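Local coordinates for LINE-1 ORF1P (PDB 2W7A), which binds single-stranded RNA and DNA as a nucleic acid chaperone, is essential for LINE-1 retrotransposition, and is represented by its central RNA recognition motif domain, at residues G4-I9 with V67-V72; I30-P35 with T89-P94; I48-Q53 with R63-R68. One frame throughout, in Å; residues are numbered along the deposited sequence.

Interaction 1: residues G4-I9 with V67-V72; sequences GNLRLI and VRFTKV
Leu6 and Val67 form an antiparallel hydrogen-bonded pair, with Leu6 N 2.9 Å from Val67 O and Val67 N 2.9 Å from Leu6 O; segments 5-9 and 67-69, the latter the end of strand 64-69, have axes 4.8 Å apart at 150°. In the RNA recognition motif (RRM) fold these are the adjacent central strands of the antiparallel sheet, one face of which packs on helices while the other, with Asn5 and Arg68, is the side that in RRM domains usually meets RNA. On the helix-covered face, with CG between backbone N and carbonyl carbon (chi1 64°), Leu6 sends CD1 alongside Val67, 3.9 Å from Val67 CB, and CD2 obliquely to the Phe69 ring, 3.6 Å from Phe69 CE1. Met78 and Leu79 of helix 72-85 pack on Leu6, and Met74 on Phe69. On the other face, in a non-hydrogen-bonded pair, Asn5 OD1 rests against the aliphatic root of Arg68, 3.3 Å from Arg68 CB, while the amide nitrogen of Asn5 bonds to Asp100. The O of Gly4, just before the strand, accepts an almost straight bond (178°) from Phe69 N at 2.8 Å and lies in the plane of the Phe69 ring, at its edge.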
loop_
_atom_site.group_PDB
_atom_site.type_symbol
_atom_site.label_atom_id
_atom_site.label_comp_id
_atom_site.label_asym_id
_atom_site.label_seq_id
_atom_site.Cartn_x
_atom_site.Cartn_y
_atom_site.Cartn_z
ATOM N N GLY A 4 1.711 -4.836 -12.267
ATOM C CA GLY A 4 1.305 -3.544 -11.699
ATOM C C GLY A 4 0.887 -3.560 -10.238
ATOM O O GLY A 4 0.544 -2.521 -9.686
ATOM N N ASN A 5 0.918 -4.739 -9.613
ATOM C CA ASN A 5 0.491 -4.874 -8.204
ATOM C C ASN A 5 1.666 -4.798 -7.235
ATOM O O ASN A 5 2.732 -5.385 -7.488
ATOM C CB ASN A 5 -0.101 -6.257 -7.913
ATOM C CG ASN A 5 -1.482 -6.481 -8.479
ATOM O OD1 ASN A 5 -2.119 -5.589 -8.989
ATOM N ND2 ASN A 5 -1.923 -7.724 -8.411
ATOM N N LEU A 6 1.476 -4.095 -6.125
ATOM C CA LEU A 6 2.299 -4.347 -4.971
ATOM C C LEU A 6 1.478 -4.736 -3.782
ATOM O O LEU A 6 0.248 -4.568 -3.787
ATOM C CB LEU A 6 3.197 -3.197 -4.659
ATOM C CG LEU A 6 2.681 -1.878 -4.259
ATOM C CD1 LEU A 6 2.080 -1.841 -2.870
ATOM C CD2 LEU A 6 3.839 -0.820 -4.290
ATOM N N ARG A 7 2.159 -5.295 -2.791
ATOM C CA ARG A 7 1.576 -5.667 -1.524
ATOM C C ARG A 7 2.020 -4.673 -0.451
ATOM O O ARG A 7 3.204 -4.402 -0.289
ATOM C CB ARG A 7 2.012 -7.085 -1.094
ATOM C CG ARG A 7 1.365 -8.184 -1.891
ATOM C CD ARG A 7 1.942 -9.592 -1.593
ATOM N NE ARG A 7 1.272 -10.571 -2.451
ATOM C CZ ARG A 7 0.152 -11.234 -2.154
ATOM N NH1 ARG A 7 -0.436 -11.126 -0.975
ATOM N NH2 ARG A 7 -0.363 -12.078 -3.036
ATOM N N LEU A 8 1.057 -4.204 0.310
ATOM C CA LEU A 8 1.246 -3.352 1.473
ATOM C C LEU A 8 0.982 -4.230 2.686
ATOM O O LEU A 8 -0.133 -4.758 2.869
ATOM C CB LEU A 8 0.288 -2.179 1.372
ATOM C CG LEU A 8 0.023 -1.308 2.543
ATOM C CD1 LEU A 8 1.316 -0.729 3.122
ATOM C CD2 LEU A 8 -0.968 -0.195 2.045
ATOM N N ILE A 9 2.009 -4.396 3.498
ATOM C CA ILE A 9 2.032 -5.384 4.591
ATOM C C ILE A 9 2.081 -4.685 5.939
ATOM O O ILE A 9 2.821 -3.698 6.090
ATOM C CB ILE A 9 3.269 -6.300 4.435
ATOM C CG1 ILE A 9 3.193 -7.047 3.107
ATOM C CG2 ILE A 9 3.436 -7.195 5.635
ATOM C CD1 ILE A 9 4.404 -7.921 2.808
ATOM N N VAL A 67 -2.300 -3.225 -4.013
ATOM C CA VAL A 67 -2.422 -1.937 -4.649
ATOM C C VAL A 67 -2.037 -2.117 -6.130
ATOM O O VAL A 67 -0.919 -2.534 -6.458
ATOM C CB VAL A 67 -1.542 -0.909 -3.940
ATOM C CG1 VAL A 67 -1.699 0.491 -4.611
ATOM C CG2 VAL A 67 -1.800 -0.898 -2.441
ATOM N N ARG A 68 -2.990 -1.848 -7.031
ATOM C CA ARG A 68 -2.722 -2.027 -8.477
ATOM C C ARG A 68 -2.537 -0.632 -9.077
ATOM O O ARG A 68 -3.382 0.223 -8.966
ATOM C CB ARG A 68 -3.873 -2.753 -9.163
ATOM C CG ARG A 68 -3.624 -3.011 -10.656
ATOM C CD ARG A 68 -4.671 -3.965 -11.232
ATOM N NE ARG A 68 -4.383 -4.352 -12.602
ATOM C CZ ARG A 68 -5.258 -4.940 -13.418
ATOM N NH1 ARG A 68 -6.491 -5.224 -13.002
ATOM N NH2 ARG A 68 -4.896 -5.245 -14.660
ATOM N N PHE A 69 -1.363 -0.417 -9.660
ATOM C CA PHE A 69 -0.996 0.840 -10.254
ATOM C C PHE A 69 -1.373 0.839 -11.723
ATOM O O PHE A 69 -1.376 -0.218 -12.364
ATOM C CB PHE A 69 0.507 1.053 -10.120
ATOM C CG PHE A 69 0.944 1.398 -8.747
ATOM C CD1 PHE A 69 1.069 0.442 -7.779
ATOM C CD2 PHE A 69 1.258 2.685 -8.417
ATOM C CE1 PHE A 69 1.487 0.764 -6.505
ATOM C CE2 PHE A 69 1.678 3.006 -7.135
ATOM C CZ PHE A 69 1.751 2.035 -6.190
ATOM N N THR A 70 -1.706 2.015 -12.239
ATOM C CA THR A 70 -1.971 2.157 -13.677
ATOM C C THR A 70 -0.695 1.885 -14.478
ATOM O O THR A 70 -0.749 1.267 -15.564
ATOM C CB THR A 70 -2.512 3.567 -13.964
ATOM O OG1 THR A 70 -3.708 3.775 -13.171
ATOM C CG2 THR A 70 -2.788 3.789 -15.440
ATOM N N LYS A 71 0.434 2.348 -13.938
ATOM C CA LYS A 71 1.736 2.225 -14.628
ATOM C C LYS A 71 2.672 1.306 -13.874
ATOM O O LYS A 71 2.921 1.529 -12.688
ATOM C CB LYS A 71 2.396 3.599 -14.802
ATOM C CG LYS A 71 1.621 4.496 -15.814
ATOM C CD LYS A 71 2.348 5.788 -16.110
ATOM C CE LYS A 71 3.644 5.558 -16.885
ATOM N NZ LYS A 71 3.406 4.899 -18.197
ATOM N N VAL A 72 3.173 0.282 -14.564
ATOM C CA VAL A 72 4.152 -0.615 -13.961
ATOM C C VAL A 72 5.394 0.149 -13.542
ATOM O O VAL A 72 5.987 -0.124 -12.492
ATOM C CB VAL A 72 4.498 -1.778 -14.943
ATOM C CG1 VAL A 72 5.591 -2.681 -14.409
ATOM C CG2 VAL A 72 3.229 -2.566 -15.235
#

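Interaction 2: residues I30-P35 with T89-P94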
loop_
_atom_site.group_PDB
_atom_site.type_symbol
_atom_site.label_atom_id
_atom_site.label_comp_id
_atom_site.label_asym_id
_atom_site.label_seq_id
_atom_site.Cartn_x
_atom_site.Cartn_y
_atom_site.Cartn_z
ATOM N N ILE A 30 2.055 7.809 0.916
ATOM C CA ILE A 30 2.854 8.561 -0.030
ATOM C C ILE A 30 3.325 9.890 0.603
ATOM O O ILE A 30 4.494 10.291 0.518
ATOM C CB ILE A 30 2.060 8.810 -1.323
ATOM C CG1 ILE A 30 1.793 7.500 -2.048
ATOM C CG2 ILE A 30 2.789 9.807 -2.209
ATOM C CD1 ILE A 30 0.793 7.605 -3.170
ATOM N N GLN A 31 2.414 10.588 1.255
ATOM C CA GLN A 31 2.752 11.871 1.867
ATOM C C GLN A 31 3.706 11.744 3.042
ATOM O O GLN A 31 4.533 12.644 3.255
ATOM C CB GLN A 31 1.475 12.590 2.278
ATOM C CG GLN A 31 0.615 12.974 1.080
ATOM C CD GLN A 31 -0.676 13.757 1.442
ATOM O OE1 GLN A 31 -1.356 14.216 0.498
ATOM N NE2 GLN A 31 -0.994 13.919 2.686
ATOM N N GLU A 32 3.622 10.632 3.775
ATOM C CA GLU A 32 4.492 10.422 4.933
ATOM C C GLU A 32 5.912 10.034 4.561
ATOM O O GLU A 32 6.831 10.294 5.362
ATOM C CB GLU A 32 3.857 9.409 5.890
ATOM C CG GLU A 32 4.531 9.222 7.232
ATOM C CD GLU A 32 3.674 8.447 8.260
ATOM O OE1 GLU A 32 2.396 8.368 8.092
ATOM O OE2 GLU A 32 4.292 7.937 9.253
ATOM N N ASN A 33 6.093 9.420 3.387
ATOM C CA ASN A 33 7.352 8.798 3.030
ATOM C C ASN A 33 8.032 9.232 1.757
ATOM O O ASN A 33 9.266 9.166 1.678
ATOM C CB ASN A 33 7.160 7.278 2.910
ATOM C CG ASN A 33 6.715 6.661 4.239
ATOM O OD1 ASN A 33 7.548 6.416 5.135
ATOM N ND2 ASN A 33 5.408 6.423 4.381
ATOM N N PHE A 34 7.266 9.703 0.780
ATOM C CA PHE A 34 7.787 9.889 -0.591
ATOM C C PHE A 34 7.428 11.292 -1.104
ATOM O O PHE A 34 6.499 11.463 -1.916
ATOM C CB PHE A 34 7.193 8.848 -1.504
ATOM C CG PHE A 34 7.410 7.431 -1.030
ATOM C CD1 PHE A 34 8.683 6.993 -0.672
ATOM C CD2 PHE A 34 6.339 6.556 -0.877
ATOM C CE1 PHE A 34 8.871 5.715 -0.165
ATOM C CE2 PHE A 34 6.565 5.242 -0.390
ATOM C CZ PHE A 34 7.799 4.845 -0.034
ATOM N N PRO A 35 8.112 12.314 -0.578
ATOM C CA PRO A 35 7.708 13.695 -0.877
ATOM C C PRO A 35 7.735 14.090 -2.348
ATOM O O PRO A 35 6.967 14.965 -2.751
ATOM C CB PRO A 35 8.682 14.538 -0.002
ATOM C CG PRO A 35 9.930 13.616 0.170
ATOM C CD PRO A 35 9.268 12.250 0.335
ATOM N N THR A 89 6.737 4.266 7.009
ATOM C CA THR A 89 5.777 4.346 8.111
ATOM C C THR A 89 4.393 4.823 7.718
ATOM O O THR A 89 4.207 5.512 6.718
ATOM C CB THR A 89 6.311 5.166 9.274
ATOM O OG1 THR A 89 6.547 6.471 8.808
ATOM C CG2 THR A 89 7.620 4.631 9.848
ATOM N N LEU A 90 3.413 4.442 8.527
ATOM C CA LEU A 90 2.044 4.879 8.395
ATOM C C LEU A 90 1.669 5.280 9.805
ATOM O O LEU A 90 1.683 4.431 10.704
ATOM C CB LEU A 90 1.144 3.783 7.864
ATOM C CG LEU A 90 -0.351 4.164 7.933
ATOM C CD1 LEU A 90 -0.731 5.389 7.091
ATOM C CD2 LEU A 90 -1.197 2.907 7.561
ATOM N N LYS A 91 1.385 6.568 10.015
ATOM C CA LYS A 91 1.205 7.152 11.358
ATOM C C LYS A 91 2.327 6.752 12.334
ATOM O O LYS A 91 2.097 6.440 13.518
ATOM C CB LYS A 91 -0.171 6.818 11.942
ATOM C CG LYS A 91 -1.366 7.041 10.998
ATOM C CD LYS A 91 -1.429 8.427 10.409
ATOM C CE LYS A 91 -2.349 8.484 9.172
ATOM N NZ LYS A 91 -2.340 9.814 8.494
ATOM N N GLY A 92 3.550 6.782 11.815
ATOM C CA GLY A 92 4.748 6.528 12.600
ATOM C C GLY A 92 5.011 5.056 12.901
ATOM O O GLY A 92 6.003 4.743 13.566
ATOM N N LYS A 93 4.151 4.160 12.420
ATOM C CA LYS A 93 4.342 2.707 12.616
ATOM C C LYS A 93 4.860 2.076 11.332
ATOM O O LYS A 93 4.426 2.458 10.249
ATOM C CB LYS A 93 3.038 2.029 12.975
ATOM C CG LYS A 93 2.377 2.522 14.203
ATOM C CD LYS A 93 3.070 2.111 15.452
ATOM C CE LYS A 93 2.170 2.335 16.681
ATOM N NZ LYS A 93 1.890 3.773 16.878
ATOM N N PRO A 94 5.802 1.129 11.439
ATOM C CA PRO A 94 6.390 0.535 10.231
ATOM C C PRO A 94 5.405 -0.280 9.400
ATOM O O PRO A 94 4.620 -1.080 9.939
ATOM C CB PRO A 94 7.583 -0.300 10.772
ATOM C CG PRO A 94 7.228 -0.583 12.207
ATOM C CD PRO A 94 6.437 0.631 12.672
HETATM O O HOH W 1 0.127 9.742 7.648
HETATM O O HOH W 2 8.473 7.846 7.339
#
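Glu32 reaches across to Thr89 with its side chain at about a right angle to that of the threonine, bringing its carboxylate to a beta hairpin. The hairpin joins strands 88-90 and 93-99 of the RRM domain through a type I' turn from Leu90 to Lys93, and Glu32 lies in the last turn of helix 19-33. CG anti to the backbone N (chi1 -172°) and an extended chain carry the carboxylate out to the turn, where its two oxygens take different amides. OE1 accepts from Lys91 N at 2.8 Å and OE2 from Gly92 N at 2.9 Å, each on its syn lone pair, so that consecutive turn amides are held by one carboxylate. Thr89 OG1 donates a third bond, approaching Glu32 OE2 at 2.7 Å from above the carboxylate plane. A water links Glu32 OE1 to Lys91 NZ, which also forms a salt bridge with Asp28; the nearby lysine probably favours the charged carboxylate. Beside this, the Asn33 amide pairs with the backbone of Thr89 at both polar atoms, much as another strand might at the sheet's outer edge. OD1 receives Thr89 N at 3.0 Å, while ND2, which also bonds to Ile29 O, points in its own amide plane at a lone pair of Thr89 O, 2.8 Å away. A second water donates to both Asn33 OD1 and Thr89 OG1.

Interaction 3: residues I48-Q53 with R63-R68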
loop_
_atom_site.group_PDB
_atom_site.type_symbol
_atom_site.label_atom_id
_atom_site.label_comp_id
_atom_site.label_asym_id
_atom_site.label_seq_id
_atom_site.Cartn_x
_atom_site.Cartn_y
_atom_site.Cartn_z
ATOM N N ILE A 48 -7.474 -0.779 -4.819
ATOM C CA ILE A 48 -6.846 -0.985 -3.495
ATOM C C ILE A 48 -7.770 -1.931 -2.724
ATOM O O ILE A 48 -8.894 -1.547 -2.442
ATOM C CB ILE A 48 -6.738 0.309 -2.587
ATOM C CG1 ILE A 48 -5.986 1.458 -3.235
ATOM C CG2 ILE A 48 -6.035 -0.022 -1.253
ATOM C CD1 ILE A 48 -6.115 2.743 -2.486
ATOM N N GLN A 49 -7.302 -3.122 -2.323
ATOM C CA GLN A 49 -8.151 -4.013 -1.557
ATOM C C GLN A 49 -7.358 -4.962 -0.671
ATOM O O GLN A 49 -6.253 -5.389 -1.011
ATOM C CB GLN A 49 -9.052 -4.881 -2.461
ATOM C CG GLN A 49 -8.343 -5.812 -3.345
ATOM C CD GLN A 49 -9.168 -6.192 -4.570
ATOM O OE1 GLN A 49 -10.263 -6.699 -4.433
ATOM N NE2 GLN A 49 -8.631 -5.946 -5.766
ATOM N N ARG A 50 -7.981 -5.325 0.436
ATOM C CA ARG A 50 -7.447 -6.423 1.238
ATOM C C ARG A 50 -7.559 -7.720 0.481
ATOM O O ARG A 50 -8.512 -7.896 -0.304
ATOM C CB ARG A 50 -8.178 -6.552 2.545
ATOM C CG ARG A 50 -8.057 -5.355 3.446
ATOM C CD ARG A 50 -6.880 -5.435 4.401
ATOM N NE ARG A 50 -6.834 -4.242 5.220
ATOM C CZ ARG A 50 -5.950 -3.991 6.172
ATOM N NH1 ARG A 50 -4.999 -4.858 6.446
ATOM N NH2 ARG A 50 -6.068 -2.876 6.890
ATOM N N THR A 51 -6.610 -8.631 0.721
ATOM C CA THR A 51 -6.663 -9.960 0.126
ATOM C C THR A 51 -6.438 -11.019 1.202
ATOM O O THR A 51 -5.582 -10.839 2.022
ATOM C CB THR A 51 -5.644 -10.107 -1.040
ATOM O OG1 THR A 51 -5.858 -11.381 -1.710
ATOM C CG2 THR A 51 -4.226 -10.011 -0.569
ATOM N N PRO A 52 -7.226 -12.113 1.208
ATOM C CA PRO A 52 -8.417 -12.299 0.430
ATOM C C PRO A 52 -9.570 -11.406 0.891
ATOM O O PRO A 52 -9.485 -10.656 1.879
ATOM C CB PRO A 52 -8.774 -13.785 0.654
ATOM C CG PRO A 52 -8.264 -14.076 1.963
ATOM C CD PRO A 52 -7.047 -13.194 2.181
ATOM N N GLN A 53 -10.704 -11.518 0.221
ATOM C CA GLN A 53 -11.839 -10.674 0.503
ATOM C C GLN A 53 -12.479 -10.967 1.839
ATOM O O GLN A 53 -13.131 -10.112 2.403
ATOM C CB GLN A 53 -12.858 -10.808 -0.662
ATOM C CG GLN A 53 -14.177 -10.094 -0.441
ATOM C CD GLN A 53 -15.247 -10.615 -1.358
ATOM O OE1 GLN A 53 -16.319 -11.043 -0.898
ATOM N NE2 GLN A 53 -14.947 -10.644 -2.660
ATOM N N ARG A 63 -4.482 -8.918 6.915
ATOM C CA ARG A 63 -4.345 -9.193 5.499
ATOM C C ARG A 63 -3.443 -8.177 4.837
ATOM O O ARG A 63 -3.440 -6.978 5.209
ATOM C CB ARG A 63 -5.694 -9.181 4.821
ATOM C CG ARG A 63 -6.593 -10.343 5.252
ATOM C CD ARG A 63 -7.991 -10.156 4.769
ATOM N NE ARG A 63 -8.606 -9.035 5.385
ATOM C CZ ARG A 63 -9.803 -8.604 5.101
ATOM N NH1 ARG A 63 -10.507 -9.177 4.150
ATOM N NH2 ARG A 63 -10.286 -7.584 5.809
ATOM N N HIS A 64 -2.719 -8.635 3.814
ATOM C CA HIS A 64 -2.054 -7.714 2.922
ATOM C C HIS A 64 -3.077 -6.905 2.155
ATOM O O HIS A 64 -4.210 -7.341 1.968
ATOM C CB HIS A 64 -1.187 -8.475 1.917
ATOM C CG HIS A 64 -0.069 -9.265 2.518
ATOM N ND1 HIS A 64 0.800 -10.027 1.761
ATOM C CD2 HIS A 64 0.358 -9.365 3.789
ATOM C CE1 HIS A 64 1.697 -10.579 2.557
ATOM N NE2 HIS A 64 1.451 -10.200 3.795
ATOM N N ILE A 65 -2.677 -5.713 1.731
ATOM C CA ILE A 65 -3.462 -4.895 0.861
ATOM C C ILE A 65 -2.774 -4.905 -0.506
ATOM O O ILE A 65 -1.558 -4.588 -0.615
ATOM C CB ILE A 65 -3.553 -3.440 1.403
ATOM C CG1 ILE A 65 -4.315 -3.362 2.724
ATOM C CG2 ILE A 65 -4.140 -2.463 0.365
ATOM C CD1 ILE A 65 -4.128 -2.063 3.502
ATOM N N ILE A 66 -3.519 -5.273 -1.552
ATOM C CA ILE A 66 -2.981 -5.242 -2.903
ATOM C C ILE A 66 -3.338 -3.914 -3.523
ATOM O O ILE A 66 -4.500 -3.517 -3.533
ATOM C CB ILE A 66 -3.553 -6.391 -3.766
ATOM C CG1 ILE A 66 -3.351 -7.727 -3.057
ATOM C CG2 ILE A 66 -2.951 -6.348 -5.151
ATOM C CD1 ILE A 66 -1.931 -7.953 -2.609
ATOM N N VAL A 67 -2.300 -3.225 -4.013
ATOM C CA VAL A 67 -2.422 -1.937 -4.649
ATOM C C VAL A 67 -2.037 -2.117 -6.130
ATOM O O VAL A 67 -0.919 -2.534 -6.458
ATOM C CB VAL A 67 -1.542 -0.909 -3.940
ATOM C CG1 VAL A 67 -1.699 0.491 -4.611
ATOM C CG2 VAL A 67 -1.800 -0.898 -2.441
ATOM N N ARG A 68 -2.990 -1.848 -7.031
ATOM C CA ARG A 68 -2.722 -2.027 -8.477
ATOM C C ARG A 68 -2.537 -0.632 -9.077
ATOM O O ARG A 68 -3.382 0.223 -8.966
ATOM C CB ARG A 68 -3.873 -2.753 -9.163
ATOM C CG ARG A 68 -3.624 -3.011 -10.656
ATOM C CD ARG A 68 -4.671 -3.965 -11.232
ATOM N NE ARG A 68 -4.383 -4.352 -12.602
ATOM C CZ ARG A 68 -5.258 -4.940 -13.418
ATOM N NH1 ARG A 68 -6.491 -5.224 -13.002
ATOM N NH2 ARG A 68 -4.896 -5.245 -14.660
HETATM O O HOH W 3 -6.222 -4.584 -5.721
HETATM O O HOH W 4 -3.125 -11.405 3.019
#
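Ile48 faces Val67 in a non-hydrogen-bonded antiparallel pair, their CA atoms 4.7 Å apart, and turns its CG2 toward Ile65 CG2 on the side where Leu22 of helix 19-33 packs. Gln49 follows with paired backbone bonds to Ile66: Ile66 N lies 2.8 Å from Gln49 O, and Gln49 N reaches Ile66 O. A water that accepts from Gln49 NE2 donates to Ile66 O. Arg50 bends at chi2 (-91°), which brings its guanidinium back over Ile65; CD1 of that isoleucine sits over the centre of one guanidinium face. Arg50 NH1 donates in plane to Arg63 O at 2.9 Å, and NH2 forms a salt bridge with Glu17. This is one edge of the RRM sheet, outermost strand 45-51 against 64-69, connected by a long loop. The Arg63 guanidinium meanwhile lies flat over Arg50 CB, its plane 16° from that of Arg50, with NE in a salt bridge to Glu13. Thr51 N bonds to His64 O at 3.0 Å, while Thr51 CG2 presses closely on Ile66 CG1 (3.5 Å). Beyond the cis peptide bond before Pro52, the loop backbone turns its carbonyls to Arg63: NH1 lies 2.9 Å from Pro52 O and makes a weak, longer bond to Gln53 O.

Starting near the N terminus, strand 5-9 waits for strand 64-69, so interaction 1 closes a loop that holds helix 19-33, helix 35-40 and strand 45-51. Interaction 3 begins inside that loop, at strand 45-51, and ends on the same stretch as interaction 1, sharing Val67 and Arg68; the two touch where Leu8 N meets Ile65 O at 2.8 Å, joining three neighbouring strands edge to edge. Interaction 2 opens at the end of helix 19-33 and closes at the hairpin of 88-90 and 93-99, crossing interaction 1 and enclosing interaction 3. It ties the first helix to the far edge of the sheet, its centre about 17 Å from that of interaction 1 and 19 Å from that of interaction 3.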